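Local coordinates for tegument protein UL51 (Human herpesvirus 1, PDB 6T5A) that probably takes part in herpesvirus assembly and egress, including secondary envelopment of cytoplasmic capsids at membranes derived from the trans-Golgi network, at residues 67-70 with 71-75; 93-96 with 97-101; 54-57 with 58-62; 19-22 with 23-26; 108-111 with 112-116. The protein carries 1 engineered substitution. All blocks are in the same frame, centred on the assembly; numbering follows the deposited sequence.

Contact 1 of 5, residues 67-70 with 71-75; sequences RTYH and ACMVN
Four successive backbone bonds join residues 67-70 to 71-75 in alpha-helical register, from Ala71 N to Arg67 O (2.9 Å) through to Val74 N to His70 O (2.9 Å). They lie in helix 63-82, one arm of an antiparallel helical hairpin whose other arm is helix 94-117. Two aromatic residues each meet the side chain four residues on, and each does so with a ring face. Met73 lays its CG over the Tyr69 ring, 3.9 Å from the centroid and offset toward the rim beside Tyr69 CE2. The sulfur follows at a slant: Met73 SD is 4.4 Å from the centroid of the Tyr69 ring, a Met-aromatic contact that is neither squarely over the face nor at the edge. Chi1 (-61°) sets Met73 CG over the ring, and the bend at chi2 (-48°) keeps SD near it. The Tyr69 ring also packs on Met110 of helix 94-117, while Thr68 and Cys72 touch Cys109 and Ala106 there, so this face of the helix packs against the other arm. Thr68 OG1 is bonded to Ala64 O, one turn back. On another face of the helix, the chain of another protein takes part: an aromatic ring of it meets His70 with the planes about 55° apart, and Arg67 NH2 is hydrogen-bonded to an aromatic side chain of it. Within the helix the imidazole has a methyl cover. Val74 CG2 sits 4.0 Å from the centroid of the His70 ring in a CH-pi contact, closest to the CE1 and NE2 rim, with Val74 CG2 3.8 Å from His70 NE2.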
loop_
_atom_site.group_PDB
_atom_site.type_symbol
_atom_site.label_atom_id
_atom_site.label_comp_id
_atom_site.label_asym_id
_atom_site.label_seq_id
_atom_site.Cartn_x
_atom_site.Cartn_y
_atom_site.Cartn_z
ATOM N N ARG A 67 -13.305 32.264 -32.062
ATOM C CA ARG A 67 -13.486 33.710 -32.199
ATOM C C ARG A 67 -13.922 34.069 -33.645
ATOM O O ARG A 67 -14.814 34.895 -33.821
ATOM C CB ARG A 67 -12.185 34.440 -31.851
ATOM C CG ARG A 67 -11.879 34.486 -30.357
ATOM C CD ARG A 67 -10.396 34.682 -30.154
ATOM N NE ARG A 67 -10.021 34.692 -28.732
ATOM C CZ ARG A 67 -8.767 34.620 -28.297
ATOM N NH1 ARG A 67 -7.765 34.523 -29.157
ATOM N NH2 ARG A 67 -8.507 34.644 -26.997
ATOM N N THR A 68 -13.302 33.435 -34.661
ATOM C CA THR A 68 -13.618 33.671 -36.073
ATOM C C THR A 68 -15.040 33.209 -36.389
ATOM O O THR A 68 -15.792 33.938 -37.038
ATOM C CB THR A 68 -12.545 33.091 -36.997
ATOM O OG1 THR A 68 -11.284 33.656 -36.623
ATOM C CG2 THR A 68 -12.815 33.397 -38.480
ATOM N N TYR A 69 -15.420 32.028 -35.880
ATOM C CA TYR A 69 -16.771 31.484 -36.032
ATOM C C TYR A 69 -17.774 32.476 -35.441
ATOM O O TYR A 69 -18.771 32.805 -36.084
ATOM C CB TYR A 69 -16.870 30.110 -35.339
ATOM C CG TYR A 69 -18.276 29.557 -35.301
ATOM C CD1 TYR A 69 -18.803 28.865 -36.389
ATOM C CD2 TYR A 69 -19.092 29.751 -34.191
ATOM C CE1 TYR A 69 -20.106 28.375 -36.370
ATOM C CE2 TYR A 69 -20.394 29.260 -34.157
ATOM C CZ TYR A 69 -20.897 28.574 -35.250
ATOM O OH TYR A 69 -22.170 28.076 -35.223
ATOM N N HIS A 70 -17.495 32.963 -34.211
ATOM C CA HIS A 70 -18.342 33.945 -33.543
ATOM C C HIS A 70 -18.495 35.233 -34.372
ATOM O O HIS A 70 -19.610 35.739 -34.486
ATOM C CB HIS A 70 -17.811 34.239 -32.136
ATOM C CG HIS A 70 -18.587 35.284 -31.393
ATOM N ND1 HIS A 70 -19.894 35.067 -30.988
ATOM C CD2 HIS A 70 -18.198 36.511 -30.978
ATOM C CE1 HIS A 70 -20.256 36.164 -30.344
ATOM N NE2 HIS A 70 -19.266 37.057 -30.308
ATOM N N ALA A 71 -17.394 35.750 -34.965
ATOM C CA ALA A 71 -17.457 36.952 -35.802
ATOM C C ALA A 71 -18.380 36.743 -37.015
ATOM O O ALA A 71 -19.171 37.642 -37.354
ATOM C CB ALA A 71 -16.064 37.365 -36.253
ATOM N N CYS A 72 -18.318 35.538 -37.635
ATOM C CA CYS A 72 -19.192 35.167 -38.755
ATOM C C CYS A 72 -20.624 35.209 -38.323
ATOM O O CYS A 72 -21.458 35.716 -39.071
ATOM C CB CYS A 72 -18.840 33.790 -39.317
ATOM S SG CYS A 72 -17.239 33.731 -40.139
ATOM N N MET A 73 -20.916 34.657 -37.132
ATOM C CA MET A 73 -22.287 34.579 -36.612
ATOM C C MET A 73 -22.828 35.978 -36.270
ATOM O O MET A 73 -23.989 36.253 -36.538
ATOM C CB MET A 73 -22.383 33.606 -35.416
ATOM C CG MET A 73 -21.992 32.157 -35.754
ATOM S SD MET A 73 -22.750 31.470 -37.278
ATOM C CE MET A 73 -24.393 31.353 -36.769
ATOM N N VAL A 74 -21.974 36.873 -35.724
ATOM C CA VAL A 74 -22.379 38.269 -35.444
ATOM C C VAL A 74 -22.687 38.954 -36.788
ATOM O O VAL A 74 -23.713 39.630 -36.906
ATOM C CB VAL A 74 -21.319 39.045 -34.624
ATOM C CG1 VAL A 74 -21.612 40.552 -34.608
ATOM C CG2 VAL A 74 -21.209 38.489 -33.199
ATOM N N ASN A 75 -21.816 38.753 -37.801
ATOM C CA ASN A 75 -22.039 39.342 -39.129
ATOM C C ASN A 75 -23.333 38.849 -39.740
ATOM O O ASN A 75 -24.046 39.646 -40.320
ATOM C CB ASN A 75 -20.856 39.124 -40.072
ATOM C CG ASN A 75 -19.649 39.960 -39.735
ATOM O OD1 ASN A 75 -19.711 40.893 -38.948
ATOM N ND2 ASN A 75 -18.512 39.640 -40.323
#

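Contact 2 of 5, residues 93-96 with 97-101; sequences GAVA and AHQDK
His98 turns one corner of its imidazole back to Ala94, bringing His98 CD2 to 3.0 Å from Ala94 O. This oxygen already accepts the backbone bond from His98 N (3.1 Å), and thus has the amide and the ring carbon of the same residue close to it. The oxygen stands obliquely to the ring, whereas Val95 CA lies at the ring edge, near its plane. With chi1 at -74°, His98 CG is placed beside its own backbone N and opposite the carbonyl carbon, which swings the ring back along the helix toward the preceding turn. Gln99 takes the same first torsion (-69°) but continues extended through CD, and its amide end passes at a slant beside Val95. The meeting is of methyl against amide carbon, Val95 CG1 to Gln99 CD, 4.0 Å, while Gln99 OE1 comes to 3.7 Å from Ala96 CA. These residues form the first turns of helix 94-117, the second arm of the antiparallel hairpin. Gly93 is its N-cap, and Gly93 O takes the bond from Ala97 N at 2.9 Å; just ahead, Asp92 OD1 receives a weak bond from Ala94 N. His98 and Gln99 both rest on Leu79 of helix 63-82, and Gln99 also touches Leu76, so both side chains lie at the seam between the arms. Asp100 N bonds to Ala96 O (2.9 Å), but the Asp100 side chain points the other way along the helix, where its OD2 forms a salt bridge with Arg104 NE.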
loop_
_atom_site.group_PDB
_atom_site.type_symbol
_atom_site.label_atom_id
_atom_site.label_comp_id
_atom_site.label_asym_id
_atom_site.label_seq_id
_atom_site.Cartn_x
_atom_site.Cartn_y
_atom_site.Cartn_z
ATOM N N GLY A 93 -29.168 40.680 -55.274
ATOM C CA GLY A 93 -28.527 39.585 -54.550
ATOM C C GLY A 93 -27.414 39.943 -53.585
ATOM O O GLY A 93 -26.727 39.033 -53.127
ATOM N N ALA A 94 -27.176 41.259 -53.299
ATOM C CA ALA A 94 -26.057 41.724 -52.457
ATOM C C ALA A 94 -26.030 41.148 -51.032
ATOM O O ALA A 94 -24.989 40.643 -50.599
ATOM C CB ALA A 94 -26.003 43.251 -52.411
ATOM N N VAL A 95 -27.165 41.211 -50.314
ATOM C CA VAL A 95 -27.266 40.701 -48.935
ATOM C C VAL A 95 -27.021 39.187 -48.941
ATOM O O VAL A 95 -26.197 38.707 -48.161
ATOM C CB VAL A 95 -28.611 41.121 -48.256
ATOM C CG1 VAL A 95 -28.805 40.444 -46.895
ATOM C CG2 VAL A 95 -28.689 42.640 -48.110
ATOM N N ALA A 96 -27.677 38.458 -49.877
ATOM C CA ALA A 96 -27.507 37.010 -50.021
ATOM C C ALA A 96 -26.055 36.620 -50.315
ATOM O O ALA A 96 -25.584 35.638 -49.751
ATOM C CB ALA A 96 -28.436 36.460 -51.092
ATOM N N ALA A 97 -25.331 37.416 -51.147
ATOM C CA ALA A 97 -23.917 37.159 -51.450
ATOM C C ALA A 97 -23.061 37.297 -50.184
ATOM O O ALA A 97 -22.210 36.450 -49.951
ATOM C CB ALA A 97 -23.413 38.096 -52.533
ATOM N N HIS A 98 -23.329 38.315 -49.345
ATOM C CA HIS A 98 -22.626 38.528 -48.068
ATOM C C HIS A 98 -22.905 37.383 -47.100
ATOM O O HIS A 98 -21.972 36.876 -46.493
ATOM C CB HIS A 98 -23.025 39.864 -47.427
ATOM C CG HIS A 98 -22.433 41.055 -48.103
ATOM N ND1 HIS A 98 -21.064 41.302 -48.076
ATOM C CD2 HIS A 98 -23.048 42.058 -48.772
ATOM C CE1 HIS A 98 -20.891 42.426 -48.756
ATOM N NE2 HIS A 98 -22.057 42.916 -49.196
ATOM N N GLN A 99 -24.190 36.967 -46.973
ATOM C CA GLN A 99 -24.601 35.858 -46.117
ATOM C C GLN A 99 -23.904 34.564 -46.522
ATOM O O GLN A 99 -23.423 33.852 -45.642
ATOM C CB GLN A 99 -26.123 35.671 -46.127
ATOM C CG GLN A 99 -26.884 36.808 -45.442
ATOM C CD GLN A 99 -28.378 36.672 -45.642
ATOM O OE1 GLN A 99 -28.859 36.232 -46.694
ATOM N NE2 GLN A 99 -29.154 37.058 -44.644
ATOM N N ASP A 100 -23.794 34.290 -47.843
ATOM C CA ASP A 100 -23.109 33.094 -48.353
ATOM C C ASP A 100 -21.639 33.066 -47.934
ATOM O O ASP A 100 -21.155 32.023 -47.521
ATOM C CB ASP A 100 -23.251 32.962 -49.885
ATOM C CG ASP A 100 -22.530 31.741 -50.444
ATOM O OD1 ASP A 100 -23.080 30.625 -50.341
ATOM O OD2 ASP A 100 -21.398 31.901 -50.956
ATOM N N LYS A 101 -20.943 34.216 -48.020
ATOM C CA LYS A 101 -19.535 34.351 -47.640
ATOM C C LYS A 101 -19.331 34.066 -46.137
ATOM O O LYS A 101 -18.388 33.366 -45.768
ATOM C CB LYS A 101 -19.027 35.754 -47.999
ATOM C CG LYS A 101 -17.520 35.945 -47.838
ATOM C CD LYS A 101 -17.101 37.385 -48.148
ATOM C CE LYS A 101 -15.605 37.616 -48.041
ATOM N NZ LYS A 101 -15.131 37.639 -46.630
#

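Contact 3 of 5, residues 54-57 with 58-62; sequences DDTR and RLVKA
Asp54 accepts the amide of Arg58 one helical turn on, with Arg58 N 3.1 Å from Asp54 O. The side chains of this pair meet carboxylate oxygen against methylene, with the charged atoms apart: Asp54 OD2 lies 3.8 Å from Arg58 CD, whereas Asp54 OD2 and Arg58 NH1 remain 4.7 Å apart, too far for a salt bridge although the opposite charges probably still attract. The bend of Arg58 at chi3 (68°) turns its guanidinium off the direction of its aliphatic part, with its plane 51° from that of the carboxylate. Asp55 gives its carbonyl to Leu59 N at 2.8 Å, and the isobutyl group folds back over the same oxygen. Asp55 OD2 is bonded to a polar side chain of the chain of another protein. Thr56 O accepts Val60 N, with Val60 CG2 alongside, 3.3 Å from Thr56 O; Thr56 OG1 bonds to Ser52 O and to a polar side chain of the chain of another protein. Arg57 O has two donors. It receives a longer backbone bond from Lys61 N (3.2 Å) and a bond donated by a water, 2.7 Å from Arg57 O, which itself accepts from Lys61 NZ. A final bend at chi4 (77°) curls the lysine ammonium back over the helix to reach that water. The whole lies in the last turns of helix 46-61, just before helix 63-82; Arg58, Leu59 and Ala62 pack on Met116, and Leu59 also on Tyr117, at the far end of helix 94-117.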
loop_
_atom_site.group_PDB
_atom_site.type_symbol
_atom_site.label_atom_id
_atom_site.label_comp_id
_atom_site.label_asym_id
_atom_site.label_seq_id
_atom_site.Cartn_x
_atom_site.Cartn_y
_atom_site.Cartn_z
ATOM N N ASP A 54 -1.163 19.101 -23.229
ATOM C CA ASP A 54 -1.108 19.106 -24.688
ATOM C C ASP A 54 -2.452 19.492 -25.289
ATOM O O ASP A 54 -2.482 20.282 -26.225
ATOM C CB ASP A 54 -0.645 17.746 -25.234
ATOM C CG ASP A 54 -0.330 17.831 -26.717
ATOM O OD1 ASP A 54 0.678 18.480 -27.071
ATOM O OD2 ASP A 54 -1.108 17.279 -27.518
ATOM N N ASP A 55 -3.560 18.927 -24.770
ATOM C CA ASP A 55 -4.914 19.261 -25.224
ATOM C C ASP A 55 -5.199 20.746 -24.984
ATOM O O ASP A 55 -5.727 21.422 -25.882
ATOM C CB ASP A 55 -5.958 18.418 -24.468
ATOM C CG ASP A 55 -6.085 16.982 -24.946
ATOM O OD1 ASP A 55 -5.337 16.593 -25.874
ATOM O OD2 ASP A 55 -6.942 16.255 -24.405
ATOM N N THR A 56 -4.876 21.246 -23.771
ATOM C CA THR A 56 -5.080 22.644 -23.390
ATOM C C THR A 56 -4.312 23.567 -24.312
ATOM O O THR A 56 -4.889 24.555 -24.777
ATOM C CB THR A 56 -4.726 22.877 -21.910
ATOM O OG1 THR A 56 -5.610 22.096 -21.139
ATOM C CG2 THR A 56 -4.892 24.336 -21.482
ATOM N N ARG A 57 -3.036 23.241 -24.615
ATOM C CA ARG A 57 -2.246 24.077 -25.535
ATOM C C ARG A 57 -2.856 24.106 -26.953
ATOM O O ARG A 57 -2.921 25.179 -27.562
ATOM C CB ARG A 57 -0.755 23.691 -25.518
ATOM C CG ARG A 57 -0.100 24.203 -24.217
ATOM C CD ARG A 57 1.312 23.721 -23.940
ATOM N NE ARG A 57 1.838 24.321 -22.708
ATOM C CZ ARG A 57 2.987 23.974 -22.131
ATOM N NH1 ARG A 57 3.741 23.015 -22.660
ATOM N NH2 ARG A 57 3.385 24.576 -21.013
ATOM N N ARG A 58 -3.392 22.972 -27.427
ATOM C CA ARG A 58 -4.064 22.901 -28.738
ATOM C C ARG A 58 -5.379 23.704 -28.715
ATOM O O ARG A 58 -5.698 24.382 -29.692
ATOM C CB ARG A 58 -4.344 21.448 -29.126
ATOM C CG ARG A 58 -3.082 20.667 -29.528
ATOM C CD ARG A 58 -3.396 19.210 -29.781
ATOM N NE ARG A 58 -4.217 19.043 -30.981
ATOM C CZ ARG A 58 -4.795 17.903 -31.347
ATOM N NH1 ARG A 58 -4.670 16.814 -30.595
ATOM N NH2 ARG A 58 -5.512 17.844 -32.463
ATOM N N LEU A 59 -6.121 23.637 -27.585
ATOM C CA LEU A 59 -7.375 24.361 -27.410
ATOM C C LEU A 59 -7.177 25.871 -27.248
ATOM O O LEU A 59 -8.037 26.630 -27.668
ATOM C CB LEU A 59 -8.183 23.800 -26.239
ATOM C CG LEU A 59 -8.885 22.473 -26.487
ATOM C CD1 LEU A 59 -9.079 21.730 -25.188
ATOM C CD2 LEU A 59 -10.219 22.678 -27.199
ATOM N N VAL A 60 -6.052 26.299 -26.641
ATOM C CA VAL A 60 -5.697 27.716 -26.492
ATOM C C VAL A 60 -5.421 28.284 -27.901
ATOM O O VAL A 60 -5.873 29.391 -28.211
ATOM C CB VAL A 60 -4.522 27.936 -25.490
ATOM C CG1 VAL A 60 -3.894 29.318 -25.640
ATOM C CG2 VAL A 60 -4.987 27.729 -24.044
ATOM N N LYS A 61 -4.738 27.504 -28.761
ATOM C CA LYS A 61 -4.497 27.900 -30.156
ATOM C C LYS A 61 -5.815 27.959 -30.931
ATOM O O LYS A 61 -6.029 28.903 -31.695
ATOM C CB LYS A 61 -3.511 26.949 -30.842
ATOM C CG LYS A 61 -2.052 27.235 -30.482
ATOM C CD LYS A 61 -1.111 26.205 -31.106
ATOM C CE LYS A 61 0.339 26.428 -30.734
ATOM N NZ LYS A 61 0.653 25.960 -29.357
ATOM N N ALA A 62 -6.731 26.993 -30.672
ATOM C CA ALA A 62 -8.044 26.897 -31.316
ATOM C C ALA A 62 -9.003 28.041 -30.954
ATOM O O ALA A 62 -10.060 28.143 -31.576
ATOM C CB ALA A 62 -8.683 25.554 -31.005
HETATM O O HOH W 1 -1.063 27.088 -27.288
#

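Contact 4 of 5, residues 19-22 with 23-26; sequences AVPP and SEAE
Helix-like torsions at Pro22 (phi -53°, psi -36°), continued by Ser23, curl the backbone so that Glu24 and Ala25 come back to Pro21. Both amides converge on one acceptor: Glu24 N lies 2.9 Å from Pro21 O, well above the carbonyl plane, and Ala25 N lies 3.1 Å from Pro21 O, in that plane. A weaker CA-H...O contact runs between Pro22 CA and Ala25 O, 3.5 Å apart. Across the turn Val20, with CG1 opposite its backbone N (chi1 -177°), points that methyl at Ala25; Val20 CG1 to Ala25 CB is 3.6 Å, and Glu24 CB is close by. Ser23 OG passes beside the Pro21 ring, 3.8 Å from Pro21 CG, and is hydrogen-bonded to an acidic side chain of the chain of another protein. That chain also packs its backbone on Pro22, and polar side chains of a further chain, of another protein, bond to Val20 O and to Ala25 O, so the turn is held between partners. The bifurcated acceptance at Pro21 O, with bonds from the third and fourth residues on, is that of a beta-turn overlapping an alpha-turn: a single helix-like turn, begun by a proline, in the loop before strand 28-38.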
loop_
_atom_site.group_PDB
_atom_site.type_symbol
_atom_site.label_atom_id
_atom_site.label_comp_id
_atom_site.label_asym_id
_atom_site.label_seq_id
_atom_site.Cartn_x
_atom_site.Cartn_y
_atom_site.Cartn_z
ATOM N N ALA A 19 32.138 -14.649 -2.816
ATOM C CA ALA A 19 32.030 -13.497 -1.920
ATOM C C ALA A 19 33.350 -12.809 -1.603
ATOM O O ALA A 19 34.340 -13.462 -1.256
ATOM C CB ALA A 19 31.319 -13.894 -0.633
ATOM N N VAL A 20 33.358 -11.477 -1.725
ATOM C CA VAL A 20 34.527 -10.654 -1.413
ATOM C C VAL A 20 34.386 -10.198 0.054
ATOM O O VAL A 20 33.416 -9.522 0.390
ATOM C CB VAL A 20 34.703 -9.467 -2.398
ATOM C CG1 VAL A 20 35.968 -8.670 -2.077
ATOM C CG2 VAL A 20 34.726 -9.961 -3.849
ATOM N N PRO A 21 35.298 -10.606 0.950
ATOM C CA PRO A 21 35.152 -10.203 2.364
ATOM C C PRO A 21 35.459 -8.718 2.578
ATOM O O PRO A 21 36.237 -8.150 1.806
ATOM C CB PRO A 21 36.177 -11.085 3.095
ATOM C CG PRO A 21 37.206 -11.401 2.077
ATOM C CD PRO A 21 36.505 -11.436 0.736
ATOM N N PRO A 22 34.940 -8.093 3.656
ATOM C CA PRO A 22 35.262 -6.676 3.930
ATOM C C PRO A 22 36.764 -6.397 3.967
ATOM O O PRO A 22 37.182 -5.359 3.485
ATOM C CB PRO A 22 34.653 -6.454 5.303
ATOM C CG PRO A 22 33.447 -7.335 5.296
ATOM C CD PRO A 22 33.972 -8.599 4.650
ATOM N N SER A 23 37.587 -7.346 4.480
ATOM C CA SER A 23 39.040 -7.166 4.556
ATOM C C SER A 23 39.684 -6.894 3.192
ATOM O O SER A 23 40.707 -6.226 3.137
ATOM C CB SER A 23 39.701 -8.348 5.255
ATOM O OG SER A 23 39.425 -9.564 4.588
ATOM N N GLU A 24 39.055 -7.351 2.098
ATOM C CA GLU A 24 39.515 -7.089 0.731
ATOM C C GLU A 24 38.772 -5.921 0.062
ATOM O O GLU A 24 39.349 -5.229 -0.760
ATOM C CB GLU A 24 39.426 -8.352 -0.155
ATOM C CG GLU A 24 40.444 -9.430 0.177
ATOM C CD GLU A 24 41.893 -8.991 0.238
ATOM O OE1 GLU A 24 42.355 -8.283 -0.686
ATOM O OE2 GLU A 24 42.567 -9.352 1.225
ATOM N N ALA A 25 37.500 -5.702 0.389
ATOM C CA ALA A 25 36.729 -4.607 -0.190
ATOM C C ALA A 25 35.817 -4.093 0.900
ATOM O O ALA A 25 34.712 -4.613 1.118
ATOM C CB ALA A 25 35.943 -5.083 -1.425
ATOM N N GLU A 26 36.339 -3.118 1.658
ATOM C CA GLU A 26 35.644 -2.561 2.816
ATOM C C GLU A 26 34.314 -1.966 2.449
ATOM O O GLU A 26 34.234 -1.184 1.501
ATOM C CB GLU A 26 36.508 -1.559 3.607
ATOM C CG GLU A 26 37.700 -2.200 4.316
ATOM C CD GLU A 26 37.483 -3.167 5.473
ATOM O OE1 GLU A 26 36.332 -3.376 5.917
ATOM O OE2 GLU A 26 38.490 -3.754 5.915
#

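Contact 5 of 5, residues 108-111 with 112-116; sequences TCMA and TILQM
Thr112 grips Thr108 O twice, with Thr112 OG1 3.0 Å and Thr112 N 3.1 Å from that oxygen, the two donors arriving from opposite faces of the carbonyl plane. This is the familiar threonine-to-backbone bond within an alpha-helix, here in helix 94-117, the second arm of the antiparallel hairpin. A first torsion of -50° sets the hydroxyl beside its own N, leaning back over the preceding turn. On another side of the helix Met110 and Leu114 lie side by side and point the same way, touching through Met110 CG and Leu114 CD1 at 4.1 Å. Ile113 N bonds to Cys109 O. Farther out, the Thr108 hydroxyl likewise bonds to Arg104 O, four residues back, and Thr112 and Ile113 meet Leu65 of helix 63-82. Apolar side chains of the chain of another protein pack against Met110, Ile113 and Leu114, so Ile113 serves both the hairpin and the partner. The isoleucine side chain also comes close to the acceptor of its own amide: Ile113 CG1 stands 3.2 Å from Cys109 O.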
loop_
_atom_site.group_PDB
_atom_site.type_symbol
_atom_site.label_atom_id
_atom_site.label_comp_id
_atom_site.label_asym_id
_atom_site.label_seq_id
_atom_site.Cartn_x
_atom_site.Cartn_y
_atom_site.Cartn_z
ATOM N N THR A 108 -16.158 26.521 -42.524
ATOM C CA THR A 108 -14.724 26.188 -42.546
ATOM C C THR A 108 -14.152 26.134 -41.117
ATOM O O THR A 108 -13.437 25.185 -40.784
ATOM C CB THR A 108 -13.979 27.148 -43.488
ATOM O OG1 THR A 108 -14.548 27.005 -44.786
ATOM C CG2 THR A 108 -12.493 26.860 -43.576
ATOM N N CYS A 109 -14.508 27.126 -40.269
ATOM C CA CYS A 109 -14.083 27.188 -38.865
ATOM C C CYS A 109 -14.600 25.996 -38.115
ATOM O O CYS A 109 -13.848 25.372 -37.373
ATOM C CB CYS A 109 -14.547 28.485 -38.211
ATOM S SG CYS A 109 -13.682 29.949 -38.805
ATOM N N MET A 110 -15.891 25.690 -38.305
ATOM C CA MET A 110 -16.568 24.576 -37.667
ATOM C C MET A 110 -15.909 23.256 -38.060
ATOM O O MET A 110 -15.620 22.470 -37.165
ATOM C CB MET A 110 -18.053 24.586 -38.025
ATOM C CG MET A 110 -18.902 23.752 -37.111
ATOM S SD MET A 110 -20.621 23.601 -37.662
ATOM C CE MET A 110 -21.077 25.310 -37.839
ATOM N N ALA A 111 -15.616 23.048 -39.375
ATOM C CA ALA A 111 -14.952 21.843 -39.891
ATOM C C ALA A 111 -13.578 21.611 -39.242
ATOM O O ALA A 111 -13.271 20.477 -38.883
ATOM C CB ALA A 111 -14.813 21.916 -41.408
ATOM N N THR A 112 -12.765 22.683 -39.079
ATOM C CA THR A 112 -11.433 22.612 -38.459
ATOM C C THR A 112 -11.521 22.261 -36.965
ATOM O O THR A 112 -10.699 21.483 -36.470
ATOM C CB THR A 112 -10.640 23.895 -38.740
ATOM O OG1 THR A 112 -10.706 24.159 -40.136
ATOM C CG2 THR A 112 -9.175 23.795 -38.315
ATOM N N ILE A 113 -12.512 22.845 -36.251
ATOM C CA ILE A 113 -12.740 22.584 -34.827
ATOM C C ILE A 113 -13.166 21.121 -34.651
ATOM O O ILE A 113 -12.625 20.437 -33.782
ATOM C CB ILE A 113 -13.761 23.584 -34.204
ATOM C CG1 ILE A 113 -13.196 25.023 -34.210
ATOM C CG2 ILE A 113 -14.195 23.146 -32.785
ATOM C CD1 ILE A 113 -14.231 26.145 -34.006
ATOM N N LEU A 114 -14.094 20.637 -35.505
ATOM C CA LEU A 114 -14.574 19.251 -35.452
ATOM C C LEU A 114 -13.468 18.231 -35.703
ATOM O O LEU A 114 -13.475 17.183 -35.063
ATOM C CB LEU A 114 -15.743 19.012 -36.411
ATOM C CG LEU A 114 -17.067 19.700 -36.059
ATOM C CD1 LEU A 114 -17.981 19.770 -37.281
ATOM C CD2 LEU A 114 -17.758 19.012 -34.900
ATOM N N GLN A 115 -12.516 18.544 -36.603
ATOM C CA GLN A 115 -11.380 17.680 -36.928
ATOM C C GLN A 115 -10.450 17.533 -35.716
ATOM O O GLN A 115 -9.995 16.422 -35.426
ATOM C CB GLN A 115 -10.634 18.214 -38.163
ATOM C CG GLN A 115 -9.625 17.233 -38.758
ATOM C CD GLN A 115 -9.000 17.720 -40.048
ATOM O OE1 GLN A 115 -9.105 18.894 -40.439
ATOM N NE2 GLN A 115 -8.325 16.816 -40.742
ATOM N N MET A 116 -10.206 18.641 -34.986
ATOM C CA MET A 116 -9.397 18.644 -33.762
ATOM C C MET A 116 -10.080 17.831 -32.647
ATOM O O MET A 116 -9.409 17.040 -31.987
ATOM C CB MET A 116 -9.099 20.079 -33.307
ATOM C CG MET A 116 -8.278 20.159 -32.031
ATOM S SD MET A 116 -8.259 21.802 -31.278
ATOM C CE MET A 116 -9.978 22.013 -30.879
#

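In the fold
Along the chain the order is contact 4, 3, 1, 2 and 5. Contact 4 lies in the extended N-terminal arm before strand 28-38, its centre about 59 Å from that of contact 3 and about 79 Å from that of contact 1. The other four lie on three helices. Contact 1 lies on helix 63-82, which runs antiparallel to helix 94-117; the latter carries contact 2 near its start and contact 5, about 23 Å away between centres, near its end. Contact 5 touches both contact 1 and contact 3, tying the three helices together. All but contact 2 also reach chains of another protein, consistent with a tegument protein working within a larger complex.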